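NDP-rhamnosyltransferase (Saccharopolyspora spinosa, PDB 3TSA) is a glycosyltransferase of the GT-B fold, built from two Rossmann-like domains that face each other across a cleft. Local coordinates at residues G250-R262 and N271-F283. Numbering follows the deposited sequence.
Sequences GVEAVIAVPPEHR and NARIAESVPLNLF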
ATOM      1  N   GLY A 250      11.316  15.524 -33.873  1.00 22.21           N
ATOM      2  CA  GLY A 250      12.165  15.182 -32.755  1.00 19.97           C
ATOM      3  C   GLY A 250      11.443  14.358 -31.693  1.00 17.25           C
ATOM      4  O   GLY A 250      12.093  13.626 -30.975  1.00 16.54           O
ATOM      5  N   VAL A 251      10.112  14.446 -31.641  1.00 14.72           N
ATOM      6  CA  VAL A 251       9.373  14.013 -30.443  1.00 15.08           C
ATOM      7  C   VAL A 251       9.021  12.545 -30.458  1.00 16.60           C
ATOM      8  O   VAL A 251       8.663  11.976 -31.531  1.00 16.85           O
ATOM      9  CB  VAL A 251       8.042  14.887 -30.203  1.00 15.32           C
ATOM     10  CG1 VAL A 251       7.090  14.185 -29.179  1.00 14.94           C
ATOM     11  CG2 VAL A 251       8.386  16.304 -29.818  1.00 14.12           C
ATOM     12  N   GLU A 252       9.189  11.896 -29.304  1.00 16.60           N
ATOM     13  CA  GLU A 252       8.617  10.608 -29.037  1.00 18.30           C
ATOM     14  C   GLU A 252       7.534  10.838 -27.976  1.00 18.02           C
ATOM     15  O   GLU A 252       7.858  11.263 -26.925  1.00 17.27           O
ATOM     16  CB  GLU A 252       9.709   9.728 -28.391  1.00 20.55           C
ATOM     17  CG  GLU A 252       9.183   8.379 -28.103  1.00 24.89           C
ATOM     18  CD  GLU A 252      10.290   7.456 -27.633  1.00 35.64           C
ATOM     19  OE1 GLU A 252      11.229   7.189 -28.476  1.00 31.57           O
ATOM     20  OE2 GLU A 252      10.207   7.025 -26.450  1.00 32.00           O
ATOM     21  N   ALA A 253       6.296  10.477 -28.264  1.00 18.48           N
ATOM     22  CA  ALA A 253       5.139  10.676 -27.338  1.00 19.38           C
ATOM     23  C   ALA A 253       4.905   9.435 -26.500  1.00 19.42           C
ATOM     24  O   ALA A 253       4.793   8.346 -27.057  1.00 20.82           O
ATOM     25  CB  ALA A 253       3.875  11.024 -28.160  1.00 19.86           C
ATOM     26  N   VAL A 254       4.954   9.513 -25.161  1.00 18.62           N
ATOM     27  CA  VAL A 254       4.605   8.337 -24.344  1.00 16.87           C
ATOM     28  C   VAL A 254       3.218   8.616 -23.827  1.00 17.11           C
ATOM     29  O   VAL A 254       3.026   9.609 -23.132  1.00 15.10           O
ATOM     30  CB  VAL A 254       5.601   8.077 -23.134  1.00 18.26           C
ATOM     31  CG1 VAL A 254       5.087   6.977 -22.186  1.00 19.01           C
ATOM     32  CG2 VAL A 254       7.004   7.728 -23.639  1.00 18.65           C
ATOM     33  N   ILE A 255       2.249   7.773 -24.184  1.00 16.27           N
ATOM     34  CA  ILE A 255       0.829   8.120 -23.901  1.00 16.46           C
ATOM     35  C   ILE A 255       0.338   7.256 -22.760  1.00 18.22           C
ATOM     36  O   ILE A 255       0.324   5.998 -22.836  1.00 16.81           O
ATOM     37  CB  ILE A 255      -0.084   7.947 -25.143  1.00 16.63           C
ATOM     38  CG1 ILE A 255       0.303   8.912 -26.244  1.00 17.82           C
ATOM     39  CG2 ILE A 255      -1.503   8.322 -24.807  1.00 15.94           C
ATOM     40  CD1 ILE A 255      -0.082   8.417 -27.646  1.00 21.51           C
ATOM     41  N   ALA A 256      -0.021   7.936 -21.658  1.00 16.97           N
ATOM     42  CA  ALA A 256      -0.435   7.282 -20.408  1.00 18.60           C
ATOM     43  C   ALA A 256      -1.913   7.631 -20.120  1.00 20.18           C
ATOM     44  O   ALA A 256      -2.194   8.718 -19.575  1.00 21.46           O
ATOM     45  CB  ALA A 256       0.492   7.705 -19.227  1.00 19.15           C
ATOM     46  N   VAL A 257      -2.856   6.781 -20.548  1.00 20.82           N
ATOM     47  CA  VAL A 257      -4.291   7.011 -20.307  1.00 19.96           C
ATOM     48  C   VAL A 257      -4.866   5.693 -19.814  1.00 20.17           C
ATOM     49  O   VAL A 257      -4.197   4.677 -20.010  1.00 20.36           O
ATOM     50  CB  VAL A 257      -5.056   7.537 -21.542  1.00 21.91           C
ATOM     51  CG1 VAL A 257      -4.391   8.840 -22.035  1.00 22.08           C
ATOM     52  CG2 VAL A 257      -5.184   6.467 -22.626  1.00 21.49           C
ATOM     53  N   PRO A 258      -6.058   5.700 -19.175  1.00 19.27           N
ATOM     54  CA  PRO A 258      -6.657   4.482 -18.612  1.00 21.57           C
ATOM     55  C   PRO A 258      -6.974   3.495 -19.699  1.00 23.60           C
ATOM     56  O   PRO A 258      -7.259   3.917 -20.831  1.00 22.09           O
ATOM     57  CB  PRO A 258      -7.990   5.000 -18.044  1.00 22.47           C
ATOM     58  CG  PRO A 258      -7.638   6.410 -17.649  1.00 20.61           C
ATOM     59  CD  PRO A 258      -6.880   6.879 -18.838  1.00 21.86           C
ATOM     60  N   PRO A 259      -7.004   2.196 -19.372  1.00 25.04           N
ATOM     61  CA  PRO A 259      -7.249   1.159 -20.363  1.00 27.16           C
ATOM     62  C   PRO A 259      -8.466   1.431 -21.275  1.00 29.15           C
ATOM     63  O   PRO A 259      -8.349   1.313 -22.521  1.00 28.79           O
ATOM     64  CB  PRO A 259      -7.517  -0.098 -19.507  1.00 27.84           C
ATOM     65  CG  PRO A 259      -6.868   0.147 -18.209  1.00 27.34           C
ATOM     66  CD  PRO A 259      -6.895   1.663 -17.994  1.00 26.60           C
ATOM     67  N   GLU A 260      -9.606   1.812 -20.694  1.00 30.69           N
ATOM     68  CA  GLU A 260     -10.818   2.034 -21.555  1.00 32.63           C
ATOM     69  C   GLU A 260     -10.737   3.243 -22.502  1.00 32.56           C
ATOM     70  O   GLU A 260     -11.504   3.343 -23.460  1.00 35.57           O
ATOM     71  CB  GLU A 260     -12.106   2.067 -20.740  1.00 32.93           C
ATOM     72  CG  GLU A 260     -12.319   3.353 -19.961  1.00 34.19           C
ATOM     73  CD  GLU A 260     -11.530   3.420 -18.642  1.00 39.66           C
ATOM     74  OE1 GLU A 260     -10.714   2.508 -18.277  1.00 40.40           O
ATOM     75  OE2 GLU A 260     -11.744   4.443 -17.970  1.00 38.95           O
ATOM     76  N   HIS A 261      -9.783   4.143 -22.264  1.00 31.11           N
ATOM     77  CA  HIS A 261      -9.583   5.278 -23.168  1.00 29.47           C
ATOM     78  C   HIS A 261      -8.533   5.048 -24.265  1.00 29.69           C
ATOM     79  O   HIS A 261      -8.288   5.940 -25.076  1.00 30.04           O
ATOM     80  CB  HIS A 261      -9.283   6.566 -22.369  1.00 29.99           C
ATOM     81  CG  HIS A 261     -10.377   6.957 -21.416  1.00 28.35           C
ATOM     82  ND1 HIS A 261     -11.583   7.472 -21.837  1.00 26.97           N
ATOM     83  CD2 HIS A 261     -10.417   6.968 -20.057  1.00 26.86           C
ATOM     84  CE1 HIS A 261     -12.348   7.715 -20.782  1.00 20.66           C
ATOM     85  NE2 HIS A 261     -11.662   7.433 -19.691  1.00 27.96           N
ATOM     86  N   ARG A 262      -7.942   3.845 -24.297  1.00 29.39           N
ATOM     87  CA  ARG A 262      -6.859   3.537 -25.206  1.00 30.40           C
ATOM     88  C   ARG A 262      -7.437   3.312 -26.609  1.00 30.24           C
ATOM     89  O   ARG A 262      -6.795   3.610 -27.622  1.00 31.07           O
ATOM     90  CB  ARG A 262      -6.015   2.338 -24.647  1.00 30.63           C
ATOM     91  CG  ARG A 262      -5.141   2.800 -23.436  1.00 30.83           C
ATOM     92  CD  ARG A 262      -4.357   1.697 -22.707  1.00 32.21           C
ATOM     93  NE  ARG A 262      -4.011   2.173 -21.364  1.00 33.80           N
ATOM     94  CZ  ARG A 262      -3.583   1.428 -20.355  1.00 31.07           C
ATOM     95  NH1 ARG A 262      -3.447   0.132 -20.527  1.00 29.21           N
ATOM     96  NH2 ARG A 262      -3.296   1.992 -19.161  1.00 27.22           N
ATOM     97  N   ASN A 271       5.991   7.300 -33.857  1.00 28.76           N
ATOM     98  CA  ASN A 271       6.690   8.034 -32.738  1.00 26.54           C
ATOM     99  C   ASN A 271       5.802   8.198 -31.470  1.00 27.04           C
ATOM    100  O   ASN A 271       6.004   9.133 -30.689  1.00 26.44           O
ATOM    101  CB  ASN A 271       7.256   9.399 -33.157  1.00 25.49           C
ATOM    102  CG  ASN A 271       6.199  10.383 -33.666  1.00 25.85           C
ATOM    103  OD1 ASN A 271       5.157   9.983 -34.205  1.00 26.85           O
ATOM    104  ND2 ASN A 271       6.451  11.705 -33.454  1.00 25.51           N
ATOM    105  N   ALA A 272       4.843   7.288 -31.307  1.00 26.99           N
ATOM    106  CA  ALA A 272       4.023   7.197 -30.118  1.00 25.12           C
ATOM    107  C   ALA A 272       4.112   5.834 -29.464  1.00 26.78           C
ATOM    108  O   ALA A 272       4.202   4.828 -30.160  1.00 26.98           O
ATOM    109  CB  ALA A 272       2.544   7.564 -30.439  1.00 25.48           C
ATOM    110  N   ARG A 273       4.062   5.779 -28.136  1.00 23.78           N
ATOM    111  CA  ARG A 273       3.952   4.520 -27.434  1.00 25.78           C
ATOM    112  C   ARG A 273       2.793   4.625 -26.454  1.00 26.71           C
ATOM    113  O   ARG A 273       2.679   5.649 -25.802  1.00 25.77           O
ATOM    114  CB  ARG A 273       5.189   4.300 -26.636  1.00 26.36           C
ATOM    115  CG  ARG A 273       5.045   3.128 -25.630  1.00 30.80           C
ATOM    116  CD  ARG A 273       6.257   3.036 -24.728  1.00 32.53           C
ATOM    117  NE  ARG A 273       7.384   2.622 -25.522  1.00 35.67           N
ATOM    118  CZ  ARG A 273       7.662   1.345 -25.821  1.00 36.69           C
ATOM    119  NH1 ARG A 273       6.901   0.348 -25.364  1.00 29.73           N
ATOM    120  NH2 ARG A 273       8.724   1.069 -26.578  1.00 38.84           N
ATOM    121  N   ILE A 274       1.929   3.603 -26.400  1.00 27.34           N
ATOM    122  CA  ILE A 274       0.869   3.508 -25.407  1.00 27.91           C
ATOM    123  C   ILE A 274       1.427   2.805 -24.190  1.00 27.61           C
ATOM    124  O   ILE A 274       1.842   1.645 -24.285  1.00 29.02           O
ATOM    125  CB  ILE A 274      -0.431   2.802 -25.946  1.00 29.03           C
ATOM    126  CG1 ILE A 274      -0.979   3.480 -27.258  1.00 31.16           C
ATOM    127  CG2 ILE A 274      -1.473   2.770 -24.812  1.00 26.73           C
ATOM    128  CD1 ILE A 274      -2.193   2.744 -28.009  1.00 30.24           C
ATOM    129  N   ALA A 275       1.525   3.507 -23.056  1.00 25.32           N
ATOM    130  CA  ALA A 275       2.085   2.899 -21.817  1.00 25.28           C
ATOM    131  C   ALA A 275       1.058   1.958 -21.207  1.00 25.87           C
ATOM    132  O   ALA A 275      -0.139   2.289 -21.102  1.00 26.78           O
ATOM    133  CB  ALA A 275       2.547   3.965 -20.788  1.00 24.38           C
ATOM    134  N   GLU A 276       1.513   0.784 -20.804  1.00 24.57           N
ATOM    135  CA  GLU A 276       0.611  -0.273 -20.351  1.00 28.26           C
ATOM    136  C   GLU A 276       0.280  -0.180 -18.860  1.00 26.70           C
ATOM    137  O   GLU A 276       0.798  -0.973 -18.084  1.00 29.71           O
ATOM    138  CB  GLU A 276       1.241  -1.645 -20.667  1.00 29.21           C
ATOM    139  CG  GLU A 276       0.981  -2.143 -22.076  1.00 32.96           C
ATOM    140  CD  GLU A 276      -0.485  -2.496 -22.288  1.00 35.83           C
ATOM    141  OE1 GLU A 276      -1.124  -1.818 -23.135  1.00 40.53           O
ATOM    142  OE2 GLU A 276      -1.017  -3.375 -21.568  1.00 33.18           O
ATOM    143  N   SER A 277      -0.515   0.798 -18.463  1.00 25.77           N
ATOM    144  CA  SER A 277      -0.902   1.015 -17.019  1.00 25.07           C
ATOM    145  C   SER A 277       0.363   1.160 -16.146  1.00 23.74           C
ATOM    146  O   SER A 277       0.576   0.429 -15.185  1.00 24.01           O
ATOM    147  CB  SER A 277      -1.787  -0.109 -16.482  1.00 26.09           C
ATOM    148  OG  SER A 277      -3.085   0.019 -16.995  1.00 29.26           O
ATOM    149  N   VAL A 278       1.239   2.074 -16.519  1.00 20.50           N
ATOM    150  CA  VAL A 278       2.546   2.141 -15.875  1.00 19.17           C
ATOM    151  C   VAL A 278       2.564   3.432 -15.056  1.00 19.74           C
ATOM    152  O   VAL A 278       2.445   4.508 -15.629  1.00 19.08           O
ATOM    153  CB  VAL A 278       3.736   2.272 -16.897  1.00 17.70           C
ATOM    154  CG1 VAL A 278       5.096   2.442 -16.091  1.00 17.02           C
ATOM    155  CG2 VAL A 278       3.826   1.062 -17.831  1.00 20.30           C
ATOM    156  N   PRO A 279       2.742   3.331 -13.726  1.00 19.20           N
ATOM    157  CA  PRO A 279       2.824   4.495 -12.825  1.00 19.39           C
ATOM    158  C   PRO A 279       3.831   5.516 -13.353  1.00 19.43           C
ATOM    159  O   PRO A 279       5.005   5.175 -13.621  1.00 18.82           O
ATOM    160  CB  PRO A 279       3.389   3.851 -11.532  1.00 19.39           C
ATOM    161  CG  PRO A 279       2.657   2.538 -11.495  1.00 20.53           C
ATOM    162  CD  PRO A 279       2.753   2.063 -12.968  1.00 18.75           C
ATOM    163  N   LEU A 280       3.364   6.767 -13.477  1.00 18.42           N
ATOM    164  CA  LEU A 280       4.170   7.822 -14.026  1.00 21.25           C
ATOM    165  C   LEU A 280       5.582   7.906 -13.465  1.00 20.28           C
ATOM    166  O   LEU A 280       6.554   8.109 -14.173  1.00 19.38           O
ATOM    167  CB  LEU A 280       3.407   9.100 -13.696  1.00 21.60           C
ATOM    168  CG  LEU A 280       3.365  10.084 -14.792  1.00 29.37           C
ATOM    169  CD1 LEU A 280       2.717   9.361 -15.946  1.00 31.34           C
ATOM    170  CD2 LEU A 280       2.575  11.298 -14.229  1.00 30.86           C
ATOM    171  N   ASN A 281       5.706   7.783 -12.159  1.00 18.60           N
ATOM    172  CA  ASN A 281       6.961   8.025 -11.538  1.00 19.75           C
ATOM    173  C   ASN A 281       8.022   7.010 -11.925  1.00 19.21           C
ATOM    174  O   ASN A 281       9.207   7.260 -11.780  1.00 20.66           O
ATOM    175  CB  ASN A 281       6.722   8.067 -10.000  1.00 20.13           C
ATOM    176  CG  ASN A 281       6.523   6.721  -9.417  1.00 24.31           C
ATOM    177  OD1 ASN A 281       5.391   6.277  -9.180  1.00 31.83           O
ATOM    178  ND2 ASN A 281       7.626   6.034  -9.172  1.00 22.60           N
ATOM    179  N   LEU A 282       7.612   5.858 -12.449  1.00 20.55           N
ATOM    180  CA  LEU A 282       8.581   4.841 -12.865  1.00 18.19           C
ATOM    181  C   LEU A 282       9.410   5.268 -14.088  1.00 20.06           C
ATOM    182  O   LEU A 282      10.548   4.798 -14.259  1.00 20.91           O
ATOM    183  CB  LEU A 282       7.846   3.519 -13.132  1.00 18.59           C
ATOM    184  CG  LEU A 282       7.165   2.924 -11.890  1.00 18.94           C
ATOM    185  CD1 LEU A 282       6.393   1.634 -12.204  1.00 19.21           C
ATOM    186  CD2 LEU A 282       8.282   2.685 -10.812  1.00 19.09           C
ATOM    187  N   PHE A 283       8.904   6.185 -14.908  1.00 16.27           N
ATOM    188  CA  PHE A 283       9.622   6.559 -16.139  1.00 16.38           C
ATOM    189  C   PHE A 283       9.683   8.056 -16.399  1.00 15.58           C
ATOM    190  O   PHE A 283      10.350   8.526 -17.333  1.00 15.39           O
ATOM    191  CB  PHE A 283       8.975   5.893 -17.346  1.00 16.56           C
ATOM    192  CG  PHE A 283       7.567   6.381 -17.628  1.00 14.90           C
ATOM    193  CD1 PHE A 283       7.345   7.510 -18.393  1.00 14.90           C
ATOM    194  CD2 PHE A 283       6.481   5.661 -17.168  1.00 15.39           C
ATOM    195  CE1 PHE A 283       6.028   7.920 -18.692  1.00 14.00           C
ATOM    196  CE2 PHE A 283       5.195   6.064 -17.418  1.00 15.41           C
ATOM    197  CZ  PHE A 283       4.963   7.231 -18.177  1.00 16.86           C
TER
HETATM  198  O   HOH W   1       8.703   4.777 -26.068  1.00 35.70           O
HETATM  199  O   HOH W   2      -1.846   4.451 -22.006  1.00 23.11           O
HETATM  200  O   HOH W   3      -1.292   4.095 -18.881  1.00 31.65           O
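Arg-262 reaches from the turn after strand 251-256 to the loop that follows strand 272-274, and more of its surface is buried here than that of any other residue. Its chain, extended from CG to NE, lays CD against Ile-274 CG2 (3.7 Å). Beyond it the flat guanidinium is held on several sides: NH2 donates near its own plane to Ser-277 OG (2.9 Å), NE and NH2 together grip the carbonyl oxygen of Val-257 side-on, and Ala-275 O sits over the centre of one face. Pro-259 N lies over the opposite face, displaced toward its rim. Glu-276 OE1, 4.0 Å from Arg-262 NH1, is well out of the guanidinium plane, so no N-H points at it, and can probably add only charge attraction.

Behind this, the two strands run parallel at 18°, 272-274 forming one edge of the six-stranded sheet of the C-terminal Rossmann-like domain. Backbone bonds alternate between them, such as Ile-255 N to Arg-273 O (2.7 Å). Ile-255 sends CD1 to Ala-272 CB (3.9 Å) on the face that helix 236-246 packs against through Leu-238 and Val-242; on the other Val-254 CG1, anti to its own N (chi1 171°), meets Phe-283 CE1 (3.7 Å). At the start Asn-271 ND2 donates to Val-251 O and also to Thr-246 O.

The guanidinium thus bridges the two loops, bonded to Val-257 O in its own and to Ser-277 OG in the other, its orientation set by in-plane bonds and its positive charge probably eased by the carbonyls and Glu-276.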